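Local atomic coordinates of protein DOA1 (PDB entry 3ODT), a protein that probably binds ubiquitin through its WD40 beta-propeller domain and thereby takes part in regulating the turnover of F-box proteins. Residues Thr125-Lys130 with Val135-Ala140; Ile167-Trp170 with Val175-Thr178. All blocks are in the same frame, centred on the assembly; numbering follows the deposited sequence.

Contact 1: residues Thr125-Lys130 with Val135-Ala140; sequences TAKVWK and VYNLQA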
loop_
_atom_site.group_PDB
_atom_site.type_symbol
_atom_site.label_atom_id
_atom_site.label_comp_id
_atom_site.label_asym_id
_atom_site.label_seq_id
_atom_site.Cartn_x
_atom_site.Cartn_y
_atom_site.Cartn_z
ATOM N N THR A 125 -0.156 15.744 -6.322
ATOM C CA THR A 125 0.183 15.041 -7.545
ATOM C C THR A 125 0.488 13.572 -7.309
ATOM O O THR A 125 0.728 13.140 -6.179
ATOM C CB THR A 125 1.444 15.656 -8.234
ATOM O OG1 THR A 125 2.632 15.232 -7.539
ATOM C CG2 THR A 125 1.374 17.177 -8.271
ATOM N N ALA A 126 0.452 12.802 -8.391
ATOM C CA ALA A 126 1.119 11.507 -8.445
ATOM C C ALA A 126 2.193 11.681 -9.493
ATOM O O ALA A 126 2.064 12.537 -10.398
ATOM C CB ALA A 126 0.181 10.404 -8.839
ATOM N N LYS A 127 3.260 10.892 -9.388
ATOM C CA LYS A 127 4.335 10.983 -10.347
ATOM C C LYS A 127 4.659 9.587 -10.814
ATOM O O LYS A 127 4.638 8.621 -10.040
ATOM C CB LYS A 127 5.559 11.684 -9.752
ATOM C CG LYS A 127 5.366 13.221 -9.676
ATOM C CD LYS A 127 6.479 13.938 -8.913
ATOM C CE LYS A 127 6.363 15.459 -9.051
ATOM N NZ LYS A 127 5.016 16.053 -8.880
ATOM N N VAL A 128 4.983 9.483 -12.093
ATOM C CA VAL A 128 5.316 8.209 -12.707
ATOM C C VAL A 128 6.767 8.267 -13.154
ATOM O O VAL A 128 7.197 9.209 -13.867
ATOM C CB VAL A 128 4.449 7.947 -13.948
ATOM C CG1 VAL A 128 4.882 6.632 -14.662
ATOM C CG2 VAL A 128 2.995 7.924 -13.565
ATOM N N TRP A 129 7.534 7.274 -12.708
ATOM C CA TRP A 129 8.986 7.262 -12.877
ATOM C C TRP A 129 9.446 5.980 -13.564
ATOM O O TRP A 129 8.938 4.902 -13.284
ATOM C CB TRP A 129 9.690 7.337 -11.523
ATOM C CG TRP A 129 9.105 8.245 -10.500
ATOM C CD1 TRP A 129 8.010 7.993 -9.733
ATOM C CD2 TRP A 129 9.615 9.526 -10.063
ATOM N NE1 TRP A 129 7.797 9.029 -8.874
ATOM C CE2 TRP A 129 8.751 9.994 -9.058
ATOM C CE3 TRP A 129 10.680 10.326 -10.451
ATOM C CZ2 TRP A 129 8.943 11.206 -8.400
ATOM C CZ3 TRP A 129 10.868 11.553 -9.808
ATOM C CH2 TRP A 129 9.995 11.970 -8.786
ATOM N N LYS A 130 10.391 6.115 -14.477
ATOM C CA LYS A 130 11.005 4.973 -15.132
ATOM C C LYS A 130 12.484 5.221 -15.234
ATOM O O LYS A 130 12.921 6.322 -15.560
ATOM C CB LYS A 130 10.434 4.773 -16.535
ATOM C CG LYS A 130 8.916 4.676 -16.574
ATOM C CD LYS A 130 8.421 4.549 -18.023
ATOM C CE LYS A 130 6.931 4.410 -18.088
ATOM N NZ LYS A 130 6.420 4.221 -19.489
ATOM N N VAL A 135 8.814 10.649 -15.641
ATOM C CA VAL A 135 8.252 10.588 -16.974
ATOM C C VAL A 135 6.937 11.366 -17.095
ATOM O O VAL A 135 6.724 12.106 -18.073
ATOM C CB VAL A 135 8.022 9.148 -17.394
ATOM C CG1 VAL A 135 7.348 9.103 -18.767
ATOM C CG2 VAL A 135 9.345 8.395 -17.417
ATOM N N TYR A 136 6.029 11.158 -16.135
ATOM C CA TYR A 136 4.778 11.916 -16.092
ATOM C C TYR A 136 4.519 12.495 -14.711
ATOM O O TYR A 136 4.584 11.790 -13.690
ATOM C CB TYR A 136 3.577 11.051 -16.493
ATOM C CG TYR A 136 3.732 10.304 -17.797
ATOM C CD1 TYR A 136 3.808 10.970 -18.998
ATOM C CD2 TYR A 136 3.728 8.930 -17.822
ATOM C CE1 TYR A 136 3.929 10.294 -20.183
ATOM C CE2 TYR A 136 3.839 8.236 -19.009
ATOM C CZ TYR A 136 3.943 8.925 -20.178
ATOM O OH TYR A 136 4.070 8.252 -21.359
ATOM N N ASN A 137 4.157 13.778 -14.704
ATOM C CA ASN A 137 3.623 14.455 -13.539
ATOM C C ASN A 137 2.091 14.504 -13.673
ATOM O O ASN A 137 1.561 15.146 -14.590
ATOM C CB ASN A 137 4.182 15.871 -13.464
ATOM C CG ASN A 137 3.703 16.607 -12.249
ATOM O OD1 ASN A 137 3.504 16.012 -11.200
ATOM N ND2 ASN A 137 3.477 17.902 -12.394
ATOM N N LEU A 138 1.392 13.820 -12.786
ATOM C CA LEU A 138 -0.062 13.743 -12.822
ATOM C C LEU A 138 -0.633 14.800 -11.885
ATOM O O LEU A 138 -0.819 14.570 -10.694
ATOM C CB LEU A 138 -0.526 12.353 -12.392
ATOM C CG LEU A 138 0.136 11.142 -13.076
ATOM C CD1 LEU A 138 -0.570 9.839 -12.740
ATOM C CD2 LEU A 138 0.207 11.294 -14.583
ATOM N N GLN A 139 -0.885 15.959 -12.469
ATOM C CA GLN A 139 -1.292 17.165 -11.780
ATOM C C GLN A 139 -2.715 17.531 -12.237
ATOM O O GLN A 139 -2.935 17.869 -13.405
ATOM C CB GLN A 139 -0.282 18.290 -12.102
ATOM C CG GLN A 139 -0.382 19.543 -11.207
ATOM C CD GLN A 139 0.871 20.441 -11.294
ATOM O OE1 GLN A 139 1.975 20.031 -10.907
ATOM N NE2 GLN A 139 0.698 21.668 -11.789
ATOM N N ALA A 140 -3.659 17.438 -11.305
ATOM C CA ALA A 140 -5.062 17.713 -11.584
ATOM C C ALA A 140 -5.899 17.750 -10.303
ATOM O O ALA A 140 -6.782 18.595 -10.159
ATOM C CB ALA A 140 -5.622 16.684 -12.554
#
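K127 and N137 face each other in a non-hydrogen-bonded pair, and the lysine chain runs alongside the asparagine and turns its tip onto the amide oxygen. K127 CB lies beyond the oxygen of the Y136 carbonyl, 4.1 Å from Y136 O. Beyond it, K127 CG and then CE pass N137 OD1, the latter at 3.6 Å. The chain is extended until chi4 (45°) bends it back, which brings NZ within 2.8 Å of N137 OD1. There the ammonium sits above the amide carbonyl plane, 48° out of it. NZ also donates to T125 OG1, 2.9 Å away, and that hydroxyl is hydrogen-bonded to D123. N137 is held from its other end too, since ND2 donates to Q139 OE1 at 3.0 Å.

On the opposite face the contacts of A126, V128, Y136 and L138 are apolar. L138 CD1 reaches both A126 CB (4.0 Å) and V128 CG2, while V128 CB meets the Y136 ring at its edge, near the ring plane. V135 CG1 covers one face of that ring. T160 and F158 of strand 157-162 pack against this side.

The axes of the two strand segments run antiparallel, at 169°. V128 O accepts from two amides, V135 N at 2.8 Å and Y136 N at 3.2 Å, so both residues oppose V128: a classic beta bulge. W129 turns away and donates through NE1 to S119 OG, as in the Trp-Ser/Thr link of WD40 repeats. The pairing of strand 125-130 with edge strand 133-139 is the outer hairpin of a WD40 propeller blade.

Contact 2: residues Ile167-Trp170 with Val175-Thr178; sequences IKLW and VIKT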
loop_
_atom_site.group_PDB
_atom_site.type_symbol
_atom_site.label_atom_id
_atom_site.label_comp_id
_atom_site.label_asym_id
_atom_site.label_seq_id
_atom_site.Cartn_x
_atom_site.Cartn_y
_atom_site.Cartn_z
ATOM N N ILE A 167 -11.538 9.786 -7.738
ATOM C CA ILE A 167 -10.565 8.862 -8.327
ATOM C C ILE A 167 -10.398 9.339 -9.766
ATOM O O ILE A 167 -11.398 9.653 -10.405
ATOM C CB ILE A 167 -11.078 7.410 -8.279
ATOM C CG1 ILE A 167 -11.193 6.987 -6.808
ATOM C CG2 ILE A 167 -10.139 6.475 -9.001
ATOM C CD1 ILE A 167 -12.410 6.231 -6.499
ATOM N N LYS A 168 -9.166 9.421 -10.267
ATOM C CA LYS A 168 -8.943 9.821 -11.647
ATOM C C LYS A 168 -8.179 8.750 -12.384
ATOM O O LYS A 168 -7.194 8.211 -11.843
ATOM C CB LYS A 168 -8.201 11.156 -11.730
ATOM C CG LYS A 168 -9.077 12.351 -11.356
ATOM C CD LYS A 168 -8.307 13.662 -11.221
ATOM C CE LYS A 168 -9.229 14.793 -10.711
ATOM N NZ LYS A 168 -10.242 15.186 -11.709
ATOM N N LEU A 169 -8.613 8.465 -13.607
ATOM C CA LEU A 169 -7.903 7.627 -14.551
ATOM C C LEU A 169 -7.177 8.523 -15.550
ATOM O O LEU A 169 -7.747 9.497 -16.056
ATOM C CB LEU A 169 -8.901 6.740 -15.277
ATOM C CG LEU A 169 -8.381 5.912 -16.448
ATOM C CD1 LEU A 169 -7.401 4.849 -15.978
ATOM C CD2 LEU A 169 -9.539 5.254 -17.203
ATOM N N TRP A 170 -5.906 8.232 -15.784
ATOM C CA TRP A 170 -4.999 9.055 -16.575
ATOM C C TRP A 170 -4.480 8.239 -17.725
ATOM O O TRP A 170 -4.334 7.023 -17.614
ATOM C CB TRP A 170 -3.787 9.423 -15.713
ATOM C CG TRP A 170 -4.090 10.111 -14.447
ATOM C CD1 TRP A 170 -4.607 9.547 -13.315
ATOM C CD2 TRP A 170 -3.896 11.499 -14.157
ATOM N NE1 TRP A 170 -4.754 10.508 -12.346
ATOM C CE2 TRP A 170 -4.327 11.713 -12.835
ATOM C CE3 TRP A 170 -3.378 12.582 -14.886
ATOM C CZ2 TRP A 170 -4.250 12.947 -12.215
ATOM C CZ3 TRP A 170 -3.317 13.817 -14.265
ATOM C CH2 TRP A 170 -3.733 13.986 -12.932
ATOM N N VAL A 175 -5.685 13.524 -17.482
ATOM C CA VAL A 175 -6.829 12.827 -16.926
ATOM C C VAL A 175 -7.759 12.527 -18.091
ATOM O O VAL A 175 -8.077 13.427 -18.889
ATOM C CB VAL A 175 -7.592 13.697 -15.928
ATOM C CG1 VAL A 175 -8.836 12.972 -15.426
ATOM C CG2 VAL A 175 -6.677 14.139 -14.785
ATOM N N ILE A 176 -8.214 11.282 -18.181
ATOM C CA ILE A 176 -9.185 10.907 -19.219
ATOM C C ILE A 176 -10.548 10.563 -18.640
ATOM O O ILE A 176 -11.548 10.593 -19.347
ATOM C CB ILE A 176 -8.666 9.752 -20.125
ATOM C CG1 ILE A 176 -8.361 8.482 -19.310
ATOM C CG2 ILE A 176 -7.435 10.219 -20.895
ATOM C CD1 ILE A 176 -8.124 7.250 -20.172
ATOM N N LYS A 177 -10.591 10.295 -17.348
ATOM C CA LYS A 177 -11.866 10.097 -16.663
ATOM C C LYS A 177 -11.776 10.384 -15.168
ATOM O O LYS A 177 -10.779 10.024 -14.526
ATOM C CB LYS A 177 -12.339 8.660 -16.874
ATOM C CG LYS A 177 -13.777 8.411 -16.392
ATOM C CD LYS A 177 -14.260 7.026 -16.832
ATOM C CE LYS A 177 -15.704 6.787 -16.459
ATOM N NZ LYS A 177 -16.699 7.602 -17.222
ATOM N N THR A 178 -12.813 11.020 -14.639
ATOM C CA THR A 178 -12.939 11.267 -13.206
ATOM C C THR A 178 -14.144 10.530 -12.667
ATOM O O THR A 178 -15.220 10.545 -13.275
ATOM C CB THR A 178 -13.041 12.774 -12.905
ATOM O OG1 THR A 178 -11.844 13.419 -13.339
ATOM C CG2 THR A 178 -13.185 13.013 -11.437
#
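The six-membered ring of W170 has V175 CG2 over one face, 3.4 Å from its centroid and 12° off the normal, a CH-pi contact. L138 of the preceding sheet covers the other face, its CB 3.6 Å from W170 CH2. A140 CB approaches the rim at CH2, and NE1 donates to T160 OG1. The indole is thus sandwiched between V175 of its own hairpin and L138 of the preceding sheet.

On the same face of its sheet, K168 runs alongside T178. Its CD brushes V175 CG2 at 3.9 Å, and a bend at chi4 (-69°) turns NZ to T178 OG1, a 2.9 Å hydrogen bond. A leucine in place of K168 would probably leave T178 OG1 without this ammonium donor.

On the other face, L169 CG packs on I176 CG1 at 3.8 Å. That methylene stands between the backbone N and carbonyl carbon of I176 (chi1 60°), turned toward the leucine. L169 N donates to K177 O, while L169 O accepts from I176 N at 2.8 Å and from K177 N at 3.2 Å. Two residues therefore oppose L169, a classic beta bulge in the outer hairpin of a WD40 blade.

Overall arrangement
After strand 9-14, which joins the sheet of the C-terminal strands, the chain builds successive four-stranded antiparallel sheets. In the sheet 107-139, contact 1 closes the short turn after strand 125-130, pairing it with edge strand 133-139. The chain then passes to strand 145-150, at the far edge of the next sheet, and returns through 157-162 to 167-171, where contact 2 closes the corresponding turn onto strand 174-179. The contacts are in series, neither nested nor crossed, with centres about 13 Å apart. Their shared boundary is direct: the end of segment 135-140 packs on W170 and V175. Two hairpins are thereby joined side by side, tying consecutive blades of the seven-bladed propeller.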